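Local coordinates for protein V-type ATP synthase alpha chain (Nanoarchaeum equitans Kin4-M, PDB 5BN3) that belongs to the ATP synthase alpha/beta family as a V-type A subunit, with a P-loop nucleotide-binding domain that holds ADP, at residues I209-A214 against E447-L452; S297-A302 against L353-E358. One frame throughout, in Å; residues are numbered along the deposited sequence.

Contact 1: residues I209-A214 against E447-L452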
# COMPACT_ATOMS: atom_id res chain seq x y z
N ILE A 209 37.90 -9.71 2.08
CA ILE A 209 38.38 -9.41 0.74
C ILE A 209 37.34 -8.69 -0.11
O ILE A 209 37.62 -7.65 -0.71
CB ILE A 209 38.81 -10.69 0.00
CG1 ILE A 209 39.86 -11.44 0.82
CG2 ILE A 209 39.36 -10.36 -1.37
CD1 ILE A 209 41.14 -10.67 1.04
N MET A 210 36.13 -9.25 -0.16
CA MET A 210 35.09 -8.72 -1.02
C MET A 210 34.55 -7.36 -0.56
O MET A 210 34.53 -6.41 -1.33
CB MET A 210 33.95 -9.73 -1.16
CG MET A 210 34.39 -11.09 -1.71
SD MET A 210 34.79 -11.04 -3.47
CE MET A 210 36.57 -11.03 -3.41
N PHE A 211 34.12 -7.27 0.70
CA PHE A 211 33.54 -6.03 1.21
C PHE A 211 34.14 -5.55 2.53
O PHE A 211 33.41 -5.31 3.49
CB PHE A 211 32.02 -6.19 1.36
CG PHE A 211 31.35 -6.75 0.13
CD1 PHE A 211 31.06 -5.93 -0.95
CD2 PHE A 211 30.99 -8.09 0.07
CE1 PHE A 211 30.45 -6.45 -2.08
CE2 PHE A 211 30.37 -8.61 -1.06
CZ PHE A 211 30.10 -7.78 -2.13
N PRO A 212 35.47 -5.37 2.58
CA PRO A 212 36.08 -5.04 3.87
C PRO A 212 35.84 -3.59 4.28
O PRO A 212 35.66 -2.73 3.43
CB PRO A 212 37.58 -5.25 3.61
CG PRO A 212 37.74 -4.91 2.16
CD PRO A 212 36.47 -5.40 1.49
N ILE A 213 35.83 -3.34 5.59
CA ILE A 213 35.85 -1.98 6.11
C ILE A 213 37.18 -1.74 6.80
O ILE A 213 37.94 -2.68 7.05
CB ILE A 213 34.71 -1.72 7.11
CG1 ILE A 213 34.80 -2.67 8.30
CG2 ILE A 213 33.37 -1.84 6.44
CD1 ILE A 213 33.73 -2.42 9.36
N ALA A 214 37.47 -0.49 7.12
CA ALA A 214 38.69 -0.16 7.84
C ALA A 214 38.45 -0.23 9.35
O ALA A 214 37.30 -0.18 9.80
CB ALA A 214 39.17 1.22 7.45
N GLU A 447 38.45 -9.85 -10.57
CA GLU A 447 38.15 -11.03 -11.36
C GLU A 447 37.00 -11.83 -10.76
O GLU A 447 36.11 -12.29 -11.47
CB GLU A 447 39.41 -11.90 -11.45
CG GLU A 447 39.36 -13.04 -12.44
CD GLU A 447 40.67 -13.80 -12.50
OE1 GLU A 447 40.78 -14.86 -11.85
OE2 GLU A 447 41.60 -13.33 -13.20
N PHE A 448 37.02 -11.99 -9.44
CA PHE A 448 35.95 -12.68 -8.73
C PHE A 448 34.61 -11.96 -8.93
O PHE A 448 33.60 -12.59 -9.22
CB PHE A 448 36.27 -12.81 -7.24
CG PHE A 448 37.17 -13.97 -6.90
CD1 PHE A 448 37.90 -14.62 -7.89
CD2 PHE A 448 37.28 -14.41 -5.59
CE1 PHE A 448 38.72 -15.69 -7.57
CE2 PHE A 448 38.10 -15.48 -5.27
CZ PHE A 448 38.82 -16.12 -6.26
N PHE A 449 34.63 -10.64 -8.77
CA PHE A 449 33.43 -9.84 -8.97
C PHE A 449 32.92 -9.95 -10.40
O PHE A 449 31.71 -10.04 -10.64
CB PHE A 449 33.70 -8.37 -8.62
CG PHE A 449 33.55 -8.05 -7.16
CD1 PHE A 449 32.30 -8.08 -6.56
CD2 PHE A 449 34.65 -7.70 -6.40
CE1 PHE A 449 32.16 -7.77 -5.21
CE2 PHE A 449 34.52 -7.40 -5.05
CZ PHE A 449 33.27 -7.43 -4.46
N ALA A 450 33.84 -9.94 -11.36
CA ALA A 450 33.48 -10.03 -12.77
C ALA A 450 32.82 -11.36 -13.12
O ALA A 450 31.86 -11.41 -13.89
CB ALA A 450 34.70 -9.80 -13.65
N ILE A 451 33.34 -12.45 -12.54
CA ILE A 451 32.81 -13.78 -12.79
C ILE A 451 31.43 -13.99 -12.15
O ILE A 451 30.52 -14.52 -12.78
CB ILE A 451 33.80 -14.87 -12.30
CG1 ILE A 451 35.05 -14.88 -13.18
CG2 ILE A 451 33.15 -16.24 -12.29
CD1 ILE A 451 36.18 -15.73 -12.63
N LEU A 452 31.29 -13.55 -10.90
CA LEU A 452 30.02 -13.65 -10.19
C LEU A 452 28.92 -12.84 -10.88
O LEU A 452 27.77 -13.25 -10.92
CB LEU A 452 30.19 -13.19 -8.74
CG LEU A 452 31.10 -14.07 -7.87
CD1 LEU A 452 31.43 -13.39 -6.55
CD2 LEU A 452 30.44 -15.41 -7.62
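Met-210 approaches helix 441-458 with its thioether over one face of the Phe-449 ring, a Met-aromatic contact: SD is 4.3 Å from the centroid of the Phe-449 ring and 24° off the ring normal, displaced toward the rim. A bend at chi2 places the sulfur there, and chi3 (103°) turns CE toward the Phe-448 ring, where Met-210 CE lies 4.1 Å from Phe-448 CD2. The carbonyl of the same residue lies at the edge of Phe-449, in the ring plane, with Met-210 O 3.5 Å from Phe-449 CZ. This oxygen also accepts a hydrogen bond from Arg-445, one turn earlier on the helix. At Phe-211, the edge of Phe-449 is directed at the face of the Phe-211 ring in an offset edge-to-face arrangement, with ring centroids 5.5 Å apart and planes at 76°; the shortest approach is 3.7 Å, from Phe-211 CZ to Phe-449 CE1. Phe-449 thus meets sulfur on a face, and a carbonyl and a ring along its rim. Beyond the pair, Phe-448 turns into the C-terminal helices, packing on Ile-484 of helix 472-489 and Ile-513 of helix 503-523, while Pro-212 rests on helix 427-437. The contact therefore joins the end of helix 205-210, in the nucleotide-binding domain, to the C-terminal helical bundle.

Contact 2: residues S297-A302 against L353-E358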
# COMPACT_ATOMS: atom_id res chain seq x y z
N SER A 297 21.10 -0.34 26.59
CA SER A 297 22.14 -1.30 26.22
C SER A 297 23.00 -0.82 25.05
O SER A 297 24.19 -1.10 24.99
CB SER A 297 21.52 -2.66 25.88
OG SER A 297 20.81 -2.60 24.66
N ILE A 298 22.37 -0.09 24.12
CA ILE A 298 23.07 0.45 22.96
C ILE A 298 24.07 1.55 23.35
O ILE A 298 25.23 1.53 22.95
CB ILE A 298 22.07 1.02 21.93
CG1 ILE A 298 21.30 -0.12 21.24
CG2 ILE A 298 22.78 1.87 20.90
CD1 ILE A 298 22.18 -1.01 20.37
N TYR A 299 23.60 2.52 24.14
CA TYR A 299 24.46 3.60 24.60
C TYR A 299 25.53 3.09 25.56
O TYR A 299 26.65 3.59 25.58
CB TYR A 299 23.62 4.70 25.27
CG TYR A 299 22.77 5.49 24.30
CD1 TYR A 299 21.55 5.01 23.87
CD2 TYR A 299 23.20 6.72 23.82
CE1 TYR A 299 20.77 5.73 22.98
CE2 TYR A 299 22.43 7.45 22.93
CZ TYR A 299 21.22 6.94 22.52
OH TYR A 299 20.44 7.66 21.63
N LEU A 300 25.17 2.08 26.36
CA LEU A 300 26.08 1.48 27.32
C LEU A 300 27.27 0.84 26.62
O LEU A 300 28.42 1.07 26.99
CB LEU A 300 25.35 0.42 28.14
CG LEU A 300 26.14 -0.17 29.31
CD1 LEU A 300 25.87 0.65 30.55
CD2 LEU A 300 25.81 -1.64 29.54
N GLY A 301 26.98 0.02 25.61
CA GLY A 301 28.03 -0.69 24.88
C GLY A 301 28.92 0.25 24.10
O GLY A 301 30.12 0.02 23.98
N ALA A 302 28.33 1.31 23.56
CA ALA A 302 29.09 2.32 22.84
C ALA A 302 30.04 3.04 23.79
O ALA A 302 31.20 3.29 23.45
CB ALA A 302 28.16 3.30 22.17
N LEU A 353 19.64 7.05 15.54
CA LEU A 353 20.58 6.08 14.99
C LEU A 353 21.96 6.70 14.84
O LEU A 353 22.98 6.04 15.10
CB LEU A 353 20.08 5.57 13.64
CG LEU A 353 18.88 4.62 13.66
CD1 LEU A 353 18.40 4.33 12.25
CD2 LEU A 353 19.23 3.33 14.37
N ALA A 354 22.00 7.97 14.44
CA ALA A 354 23.26 8.68 14.27
C ALA A 354 24.01 8.83 15.59
O ALA A 354 25.24 8.78 15.61
CB ALA A 354 23.01 10.04 13.65
N GLU A 355 23.28 9.01 16.69
CA GLU A 355 23.91 9.11 18.01
C GLU A 355 24.71 7.86 18.36
O GLU A 355 25.64 7.91 19.16
CB GLU A 355 22.86 9.39 19.09
CG GLU A 355 22.26 10.79 19.04
CD GLU A 355 21.19 11.02 20.09
OE1 GLU A 355 21.03 10.15 20.98
OE2 GLU A 355 20.50 12.06 20.03
N PHE A 356 24.34 6.73 17.75
CA PHE A 356 25.07 5.48 17.93
C PHE A 356 26.25 5.38 16.97
O PHE A 356 27.40 5.32 17.40
CB PHE A 356 24.11 4.30 17.74
CG PHE A 356 24.77 2.95 17.86
CD1 PHE A 356 25.53 2.63 18.97
CD2 PHE A 356 24.60 2.00 16.87
CE1 PHE A 356 26.13 1.39 19.09
CE2 PHE A 356 25.20 0.75 16.97
CZ PHE A 356 25.97 0.45 18.09
N TYR A 357 25.97 5.39 15.67
CA TYR A 357 27.00 5.15 14.66
C TYR A 357 28.08 6.23 14.57
O TYR A 357 29.21 5.94 14.18
CB TYR A 357 26.35 4.92 13.29
CG TYR A 357 25.62 3.61 13.18
CD1 TYR A 357 26.31 2.41 13.08
CD2 TYR A 357 24.23 3.56 13.18
CE1 TYR A 357 25.64 1.21 12.98
CE2 TYR A 357 23.55 2.36 13.08
CZ TYR A 357 24.27 1.19 12.98
OH TYR A 357 23.60 -0.01 12.89
N GLU A 358 27.74 7.47 14.92
CA GLU A 358 28.72 8.55 14.87
C GLU A 358 29.79 8.43 15.96
O GLU A 358 30.76 9.18 15.97
CB GLU A 358 28.03 9.91 14.94
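Tyr-299 and Glu-355 form the polar half of this helix pair: the phenol OH donates to the carboxylate, with Tyr-299 OH 2.6 Å from Glu-355 OE1. The hydroxyl meets OE1 from the anti side, 27° out of the carboxylate plane, while OE1 itself lies in the plane of the tyrosine ring, at its edge. Ring and carboxylate planes are 69° apart. A Glu-355 chain extended beyond CG carries the carboxylate out to this position. The apolar half centres on Phe-356, whose CG is anti to its backbone N, sending the ring across to helix 293-309. Ile-298 places its CG2 methyl over one face of that ring in a CH-pi contact, with CG2 3.9 Å from the centroid of the Phe-356 ring; the nearest ring atom, Phe-356 CD1, is 3.4 Å from Ile-298 CG2. One turn on, Ala-302 CB touches the edge, 4.2 Å from Phe-356 CE1. In the next shell, Arg-185 makes a cation-pi contact with Tyr-299, and Glu-355 packs on Asp-193 of the neighbouring NEQ263 chain. The axes of 297-302 and 353-357 approach to 10.4 Å, with 23° between their N-to-C directions. Helix 293-309 lies on strand 244-250 of the largely parallel sheet, and helix 349-357 packs beside it and against helices 322-335 and 389-395, within the alpha/beta architecture of the P-loop nucleotide-binding domain.

From the N terminus, after the antiparallel sheets formed by strands between 3-8 and 174-176, the chain reaches helix 205-210 and the first half of contact 1, 209-214. It then runs through the P-loop, strand 244-250 and helix 293-309, where contact 2 opens at 297-302. Contact 2 closes at 353-358 after 50 intervening residues, including strand 314-320 and helix 322-335. Contact 1 closes much later, at 447-452, with 232 residues between its segments; the shorter loop lies entirely within the longer, and the two do not cross. Contacts 1 and 2 are about 29 Å apart between centres. Contact 2 joins helix 293-309 to helix 349-357 within the nucleotide-binding domain, whereas contact 1 fastens that domain to the C-terminal helices.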